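Local coordinates for protein glycerophosphodiester phosphodiesterase (Cytophaga hutchinsonii ATCC 33406, PDB 3CH0) that belongs to the glycerophosphodiester phosphodiesterase family of enzymes and is built on the TIM-barrel fold, at residues A[195-200]-A[204-209]; A[231-234]-A[238-241]. All blocks are in the same frame, centred on the assembly; numbering follows the deposited sequence. Where two conformers were deposited one is given.

Contact 1. Residues A[195-200]-A[204-209]; sequences YLVETK and KKQLEK. With EDO (1,2-ethanediol), chain R; EDO (1,2-ethanediol), chain D; EDO (1,2-ethanediol), chain F.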
ATOM      1  N   TYR A 195      10.822   0.828  -3.788  1.00 10.00           N
ATOM      2  CA  TYR A 195      10.647   1.335  -5.099  1.00  9.49           C
ATOM      3  C   TYR A 195       9.705   0.435  -5.914  1.00  7.47           C
ATOM      4  O   TYR A 195      10.002  -0.714  -6.230  1.00 10.24           O
ATOM      5  CB  TYR A 195      12.047   1.323  -5.754  1.00 11.75           C
ATOM      6  CG  TYR A 195      12.174   1.762  -7.170  1.00 10.85           C
ATOM      7  CD1 TYR A 195      11.362   2.763  -7.702  1.00 10.65           C
ATOM      8  CD2 TYR A 195      13.245   1.306  -7.929  1.00 10.63           C
ATOM      9  CE1 TYR A 195      11.550   3.222  -9.014  1.00 10.21           C
ATOM     10  CE2 TYR A 195      13.452   1.740  -9.207  1.00 10.27           C
ATOM     11  CZ  TYR A 195      12.632   2.702  -9.746  1.00 10.78           C
ATOM     12  OH  TYR A 195      12.796   3.208 -11.038  1.00 13.99           O
ATOM     13  N   LEU A 196       8.524   0.986  -6.161  1.00  7.75           N
ATOM     14  CA  LEU A 196       7.501   0.340  -6.941  1.00  7.80           C
ATOM     15  C   LEU A 196       7.772   0.550  -8.419  1.00  8.38           C
ATOM     16  O   LEU A 196       8.010   1.669  -8.872  1.00 10.79           O
ATOM     17  CB  LEU A 196       6.113   0.871  -6.610  1.00  8.20           C
ATOM     18  CG  LEU A 196       5.578   0.521  -5.240  1.00  8.49           C
ATOM     19  CD1 LEU A 196       4.352   1.358  -4.820  1.00 10.54           C
ATOM     20  CD2 LEU A 196       5.227  -0.976  -5.252  1.00 10.64           C
ATOM     21  N   VAL A 197       7.726  -0.564  -9.159  1.00  8.66           N
ATOM     22  CA  VAL A 197       8.027  -0.597 -10.587  1.00  9.71           C
ATOM     23  C   VAL A 197       6.961  -1.375 -11.324  1.00 11.51           C
ATOM     24  O   VAL A 197       6.625  -2.489 -10.973  1.00 10.14           O
ATOM     25  CB  VAL A 197       9.423  -1.211 -10.866  1.00 12.56           C
ATOM     26  CG1 VAL A 197       9.598  -1.402 -12.421  1.00 12.98           C
ATOM     27  CG2 VAL A 197      10.464  -0.322 -10.195  1.00 12.45           C
ATOM     28  N   GLU A 198       6.441  -0.762 -12.379  1.00 11.13           N
ATOM     29  CA  GLU A 198       5.461  -1.467 -13.251  1.00 13.00           C
ATOM     30  C   GLU A 198       5.744  -1.378 -14.761  1.00 12.29           C
ATOM     31  O   GLU A 198       4.920  -1.833 -15.533  1.00 16.91           O
ATOM     32  CB  GLU A 198       4.031  -1.009 -12.946  1.00 13.29           C
ATOM     33  CG  GLU A 198       3.716   0.370 -13.302  1.00 16.50           C
ATOM     34  CD  GLU A 198       2.267   0.725 -13.004  1.00 24.80           C
ATOM     35  OE1 GLU A 198       1.456  -0.193 -12.705  1.00 29.11           O
ATOM     36  OE2 GLU A 198       1.973   1.935 -13.077  1.00 36.21           O
ATOM     37  N   THR A 199       6.847  -0.774 -15.168  1.00 13.08           N
ATOM     38  CA  THR A 199       7.123  -0.541 -16.585  1.00 11.26           C
ATOM     39  C   THR A 199       8.132  -1.590 -17.050  1.00 12.93           C
ATOM     40  O   THR A 199       8.871  -2.186 -16.291  1.00 12.98           O
ATOM     41  CB  THR A 199       7.670   0.888 -16.798  1.00 14.97           C
ATOM     42  OG1 THR A 199       8.754   1.081 -15.898  1.00 15.92           O
ATOM     43  CG2 THR A 199       6.601   1.909 -16.521  1.00 14.48           C
ATOM     44  N   LYS A 200       8.156  -1.756 -18.364  1.00 13.04           N
ATOM     45  CA  LYS A 200       9.175  -2.515 -19.035  1.00 13.34           C
ATOM     46  C   LYS A 200      10.540  -1.845 -18.826  1.00 12.62           C
ATOM     47  O   LYS A 200      10.701  -0.640 -18.947  1.00 15.76           O
ATOM     48  CB  LYS A 200       8.815  -2.628 -20.530  1.00 12.59           C
ATOM     49  CG  LYS A 200       9.796  -3.425 -21.318  1.00 16.71           C
ATOM     50  CD  LYS A 200       9.275  -3.754 -22.704  1.00 19.61           C
ATOM     51  CE  LYS A 200      10.133  -4.843 -23.378  1.00 23.15           C
ATOM     52  NZ  LYS A 200      11.411  -4.236 -23.758  1.00 33.85           N
ATOM     53  N   LYS A 204      18.781  -2.689 -14.337  1.00 15.68           N
ATOM     54  CA  LYS A 204      19.744  -1.593 -14.357  1.00 18.18           C
ATOM     55  C   LYS A 204      19.089  -0.286 -14.770  1.00 14.73           C
ATOM     56  O   LYS A 204      19.319   0.735 -14.147  1.00 16.35           O
ATOM     57  CB  LYS A 204      20.866  -1.929 -15.338  1.00 21.12           C
ATOM     58  CG  LYS A 204      21.898  -0.835 -15.498  1.00 24.60           C
ATOM     59  CD  LYS A 204      23.112  -1.320 -16.358  1.00 28.03           C
ATOM     60  CE  LYS A 204      24.091  -0.148 -16.683  1.00 30.48           C
ATOM     61  N   LYS A 205      18.266  -0.315 -15.816  0.50 12.92           N
ATOM     62  CA  LYS A 205      17.605   0.908 -16.281  0.50 13.60           C
ATOM     63  C   LYS A 205      16.509   1.429 -15.300  0.50 13.74           C
ATOM     64  O   LYS A 205      16.214   2.631 -15.273  0.50 13.65           O
ATOM     65  CB  LYS A 205      17.019   0.755 -17.690  0.50 14.09           C
ATOM     66  CG  LYS A 205      18.043   0.660 -18.830  0.50 18.81           C
ATOM     67  CD  LYS A 205      18.736   1.983 -19.122  0.50 20.47           C
ATOM     68  CE  LYS A 205      19.592   1.891 -20.399  0.50 24.48           C
ATOM     69  NZ  LYS A 205      18.823   1.342 -21.568  0.50 28.76           N
ATOM     70  N   GLN A 206      15.897   0.528 -14.535  1.00 14.69           N
ATOM     71  CA  GLN A 206      14.950   0.960 -13.508  1.00 12.12           C
ATOM     72  C   GLN A 206      15.735   1.617 -12.358  1.00 12.00           C
ATOM     73  O   GLN A 206      15.331   2.640 -11.861  1.00 12.81           O
ATOM     74  CB  GLN A 206      14.097  -0.209 -12.970  1.00 12.08           C
ATOM     75  CG  GLN A 206      13.184  -0.860 -14.034  1.00 13.00           C
ATOM     76  CD  GLN A 206      12.115   0.061 -14.616  1.00 14.70           C
ATOM     77  OE1 GLN A 206      12.046   1.251 -14.314  1.00 13.92           O
ATOM     78  NE2 GLN A 206      11.212  -0.513 -15.377  1.00 12.64           N
ATOM     79  N   LEU A 207      16.833   0.997 -11.937  1.00 12.38           N
ATOM     80  CA  LEU A 207      17.557   1.507 -10.809  1.00 12.94           C
ATOM     81  C   LEU A 207      18.267   2.816 -11.123  1.00 13.97           C
ATOM     82  O   LEU A 207      18.450   3.638 -10.216  1.00 13.94           O
ATOM     83  CB  LEU A 207      18.543   0.467 -10.284  1.00 12.69           C
ATOM     84  CG  LEU A 207      17.961  -0.805  -9.660  1.00 15.28           C
ATOM     85  CD1 LEU A 207      19.002  -1.855  -9.293  1.00 15.22           C
ATOM     86  CD2 LEU A 207      17.074  -0.477  -8.451  1.00 13.85           C
ATOM     87  N   GLU A 208      18.603   3.040 -12.394  1.00 14.63           N
ATOM     88  CA  GLU A 208      19.234   4.299 -12.788  1.00 16.11           C
ATOM     89  C   GLU A 208      18.308   5.507 -12.678  1.00 15.09           C
ATOM     90  O   GLU A 208      18.772   6.663 -12.711  1.00 17.86           O
ATOM     91  CB  GLU A 208      19.830   4.196 -14.208  1.00 17.56           C
ATOM     92  CG  GLU A 208      21.086   3.377 -14.214  1.00 23.11           C
ATOM     93  CD  GLU A 208      21.620   3.042 -15.599  1.00 24.24           C
ATOM     94  OE1 GLU A 208      20.977   3.402 -16.610  1.00 31.61           O
ATOM     95  OE2 GLU A 208      22.698   2.404 -15.616  1.00 29.60           O
ATOM     96  N   LYS A 209      17.010   5.258 -12.487  1.00 11.19           N
ATOM     97  CA  LYS A 209      16.022   6.320 -12.293  1.00 12.58           C
ATOM     98  C   LYS A 209      16.083   6.930 -10.875  1.00 14.34           C
ATOM     99  O   LYS A 209      15.481   7.992 -10.655  1.00 16.13           O
ATOM    100  CB  LYS A 209      14.612   5.800 -12.584  1.00 13.69           C
ATOM    101  CG  LYS A 209      14.500   5.300 -14.020  1.00 13.75           C
ATOM    102  CD  LYS A 209      13.162   4.650 -14.306  1.00 15.70           C
ATOM    103  CE  LYS A 209      13.145   4.069 -15.723  1.00 20.50           C
ATOM    104  NZ  LYS A 209      11.838   3.363 -15.934  1.00 21.64           N
TER
HETATM  105  C1  EDO R 288      18.836   9.811 -10.660  1.00 41.99           C
HETATM  106  O1  EDO R 288      20.184  10.262 -10.506  1.00 43.15           O
HETATM  107  C2  EDO R 288      18.154  10.469 -11.854  1.00 46.99           C
HETATM  108  O2  EDO R 288      18.197   9.604 -12.995  1.00 52.60           O
HETATM  109  C1  EDO D 274       4.014  -4.926 -16.108  1.00 26.48           C
HETATM  110  O1  EDO D 274       4.492  -3.999 -17.098  1.00 20.40           O
HETATM  111  C2  EDO D 274       2.553  -5.232 -16.360  1.00 25.97           C
HETATM  112  O2  EDO D 274       2.043  -6.318 -15.614  1.00 28.06           O
HETATM  113  C1  EDO F 276      22.920   4.214  -7.701  1.00 52.14           C
HETATM  114  O1  EDO F 276      22.851   4.011  -6.281  1.00 51.43           O
HETATM  115  C2  EDO F 276      21.553   4.645  -8.219  1.00 48.20           C
HETATM  116  O2  EDO F 276      21.469   4.719  -9.652  1.00 46.76           O
HETATM  117  O   HOH W   1       9.236   3.481 -14.475  1.00 25.80           O
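Gln206, on the short helix 203-207, reaches back to the end of strand 192-197 and meets Val197 and Thr199. Its CB passes the hydroxyl of Tyr195, and CG turns off beside the backbone N (chi1 -63°) to lie near Val197 CG1. A second bend at chi2 (-63°) folds the amide across the valine, with Gln206 CD 3.6 Å from Val197 CG1. At the tip, Gln206 NE2 donates to Thr199 OG1 over 3.0 Å; the bond is nearly straight at 164°, and OG1 lies close to the amide plane. At the other end of the amide, Gln206 OE1 accepts from Lys209 NZ at 2.7 Å, the ammonium standing above the carbonyl plane. One water joins Thr199 OG1 to Lys209 NZ and accepts from the lysine.

Tyr195 works on the backbone of the same glutamine. With CG anti to the backbone N, its ring carries Tyr195 OH to Gln206 O, a 2.7 Å bond made from above the carbonyl plane, while Lys209 N donates to that oxygen from the opposite face at 3.2 Å. The CB of Lys209 packs 3.5 Å from Tyr195 OH. Val197 CG2 lies over the centre of one face of the ring, and Leu207 CD2 comes near its edge, 4.3 Å from Tyr195 CD2. In this strand-to-helix half of a beta-alpha-beta unit, polar bonds laid over apolar contacts join the helix to the strand and the loop after it: with both amide ends engaged, Gln206 has its flip state defined, and the nearby lysine probably polarises its carbonyl further.

Contact 2. Residues A[231-234]-A[238-241]; sequences AAHK and RVIP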
ATOM      1  N   ALA A 231      20.413 -10.217  -8.865  1.00 14.40           N
ATOM      2  CA  ALA A 231      21.068  -8.931  -9.021  1.00 15.45           C
ATOM      3  C   ALA A 231      20.694  -7.949  -7.902  1.00 14.52           C
ATOM      4  O   ALA A 231      21.531  -7.222  -7.355  1.00 16.47           O
ATOM      5  CB  ALA A 231      20.813  -8.331 -10.414  1.00 15.47           C
ATOM      6  N   ALA A 232      19.402  -7.917  -7.575  1.00 14.43           N
ATOM      7  CA  ALA A 232      18.908  -7.032  -6.520  1.00 15.16           C
ATOM      8  C   ALA A 232      19.518  -7.427  -5.183  1.00 14.87           C
ATOM      9  O   ALA A 232      19.966  -6.545  -4.446  1.00 16.20           O
ATOM     10  CB  ALA A 232      17.346  -7.066  -6.477  1.00 14.46           C
ATOM     11  N   HIS A 233      19.577  -8.733  -4.901  1.00 14.94           N
ATOM     12  CA  HIS A 233      20.199  -9.250  -3.694  1.00 15.77           C
ATOM     13  C   HIS A 233      21.674  -8.835  -3.575  1.00 16.10           C
ATOM     14  O   HIS A 233      22.118  -8.469  -2.503  1.00 18.70           O
ATOM     15  CB  HIS A 233      20.072 -10.761  -3.626  1.00 17.18           C
ATOM     16  CG  HIS A 233      18.696 -11.212  -3.246  1.00 14.40           C
ATOM     17  ND1 HIS A 233      18.260 -12.522  -3.364  1.00 14.40           N
ATOM     18  CD2 HIS A 233      17.659 -10.510  -2.711  1.00 19.81           C
ATOM     19  CE1 HIS A 233      17.014 -12.594  -2.929  1.00 16.69           C
ATOM     20  NE2 HIS A 233      16.623 -11.390  -2.543  1.00 15.16           N
ATOM     21  N   LYS A 234      22.395  -8.846  -4.683  0.50 18.42           N
ATOM     22  CA  LYS A 234      23.818  -8.471  -4.681  0.50 18.50           C
ATOM     23  C   LYS A 234      24.031  -6.991  -4.395  0.50 19.63           C
ATOM     24  O   LYS A 234      25.133  -6.575  -3.999  0.50 20.58           O
ATOM     25  CB  LYS A 234      24.445  -8.839  -6.017  0.50 19.63           C
ATOM     26  CG  LYS A 234      24.467 -10.323  -6.261  0.50 24.43           C
ATOM     27  CD  LYS A 234      25.865 -10.895  -6.255  0.50 29.28           C
ATOM     28  CE  LYS A 234      25.843 -12.367  -6.675  0.50 28.36           C
ATOM     29  NZ  LYS A 234      25.054 -12.612  -7.936  0.50 29.45           N
ATOM     30  N   ARG A 238      15.975  -6.147  -0.879  1.00 13.66           N
ATOM     31  CA  ARG A 238      15.007  -7.213  -0.795  1.00 14.20           C
ATOM     32  C   ARG A 238      14.009  -7.025  -1.926  1.00 13.82           C
ATOM     33  O   ARG A 238      13.828  -5.912  -2.418  1.00 14.27           O
ATOM     34  CB  ARG A 238      14.282  -7.194   0.519  1.00 14.52           C
ATOM     35  CG  ARG A 238      15.288  -7.655   1.627  1.00 19.00           C
ATOM     36  CD  ARG A 238      14.757  -7.584   2.996  1.00 25.87           C
ATOM     37  NE  ARG A 238      14.638  -6.201   3.405  1.00 27.34           N
ATOM     38  CZ  ARG A 238      13.488  -5.543   3.581  1.00 35.07           C
ATOM     39  NH1 ARG A 238      12.320  -6.174   3.399  1.00 28.67           N
ATOM     40  NH2 ARG A 238      13.518  -4.256   3.972  1.00 25.99           N
ATOM     41  N   VAL A 239      13.480  -8.136  -2.388  1.00 11.88           N
ATOM     42  CA  VAL A 239      12.554  -8.159  -3.524  1.00 10.29           C
ATOM     43  C   VAL A 239      11.177  -8.655  -3.069  1.00 10.65           C
ATOM     44  O   VAL A 239      11.030  -9.775  -2.596  1.00 11.41           O
ATOM     45  CB  VAL A 239      13.066  -9.024  -4.701  1.00 11.41           C
ATOM     46  CG1 VAL A 239      12.038  -8.969  -5.880  1.00 11.66           C
ATOM     47  CG2 VAL A 239      14.465  -8.515  -5.136  1.00 12.50           C
ATOM     48  N   ILE A 240      10.164  -7.792  -3.201  1.00 11.64           N
ATOM     49  CA  ILE A 240       8.812  -8.036  -2.708  1.00 10.01           C
ATOM     50  C   ILE A 240       7.793  -7.668  -3.788  1.00  9.01           C
ATOM     51  O   ILE A 240       7.403  -6.510  -3.904  1.00 10.46           O
ATOM     52  CB  ILE A 240       8.505  -7.254  -1.408  1.00 11.62           C
ATOM     53  CG1 ILE A 240       9.586  -7.574  -0.359  1.00 15.04           C
ATOM     54  CG2 ILE A 240       7.147  -7.616  -0.861  1.00  9.46           C
ATOM     55  CD1 ILE A 240       9.374  -6.879   0.971  1.00 12.99           C
ATOM     56  N   PRO A 241       7.410  -8.653  -4.614  1.00  9.82           N
ATOM     57  CA  PRO A 241       6.489  -8.361  -5.706  1.00  9.91           C
ATOM     58  C   PRO A 241       5.024  -8.289  -5.296  1.00  9.53           C
ATOM     59  O   PRO A 241       4.638  -8.745  -4.218  1.00 10.54           O
ATOM     60  CB  PRO A 241       6.673  -9.524  -6.662  1.00  9.74           C
ATOM     61  CG  PRO A 241       7.414 -10.545  -5.974  1.00 17.24           C
ATOM     62  CD  PRO A 241       7.891 -10.044  -4.644  1.00 10.14           C
TER
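Ala232 and Val239 meet methyl to methyl: Ala232 CB sits 3.5 Å from Val239 CG2, tighter than ordinary van der Waals contact between carbons. Both CB atoms point into the space between helix and strand. In Val239, CG1 is anti to the backbone N (chi1 -179°), which leaves CG2 beside that N and turned to the helix. The same methyl, Val239 CG2, has a second neighbour in His233 NE2, 4.4 Å away; the imidazole stands obliquely to it, and the approach is a loose one.

Within the TIM barrel, this is the return half of a beta-alpha-beta unit in which strand 216-219 leads into helix 226-234 and the chain comes back as strand 238-239. The turn between the two segments is short, bringing His233 and Arg238 to a CA separation of 6.3 Å, the nearest backbone approach here. Met237, in that turn, also packs on Ala232.

One step farther out, Asp259 organises the polar side. Its OD2 takes a hydrogen bond from His233 NE2 and another from the backbone N of Val239, so a single carboxylate oxygen holds the end of the histidine ring and the strand whose valine the ring borders. Arg238 points its CB away from the helix and packs on Val216, while its backbone bonds to Tyr217 of the parallel strand 216-219 and to Ala215 just before it. Ile240, just past the strand, faces the same way as Arg238, its side chain touching Val216 as well as Asp10 and Gln12 of strand 10-13.

Coming from the N terminus, the chain reaches contact 1 first: strand 192-197 runs out through 198-200, and three residues later helix 203-207 folds back on it, closing a short loop where the strand hands over to the helix. Strand 216-219 follows, then helix 226-234, and contact 2 closes a short connection where that helix leads into strand 238-239. The two loops come in series, neither enclosing nor crossing the other. The centres of contact 1 and contact 2 lie about 12 Å apart, and the two do not touch. Strand 216-219 stands between them in the sheet, pairing in parallel with both strands, so the two contacts fasten helices to successive parts of one barrel wall.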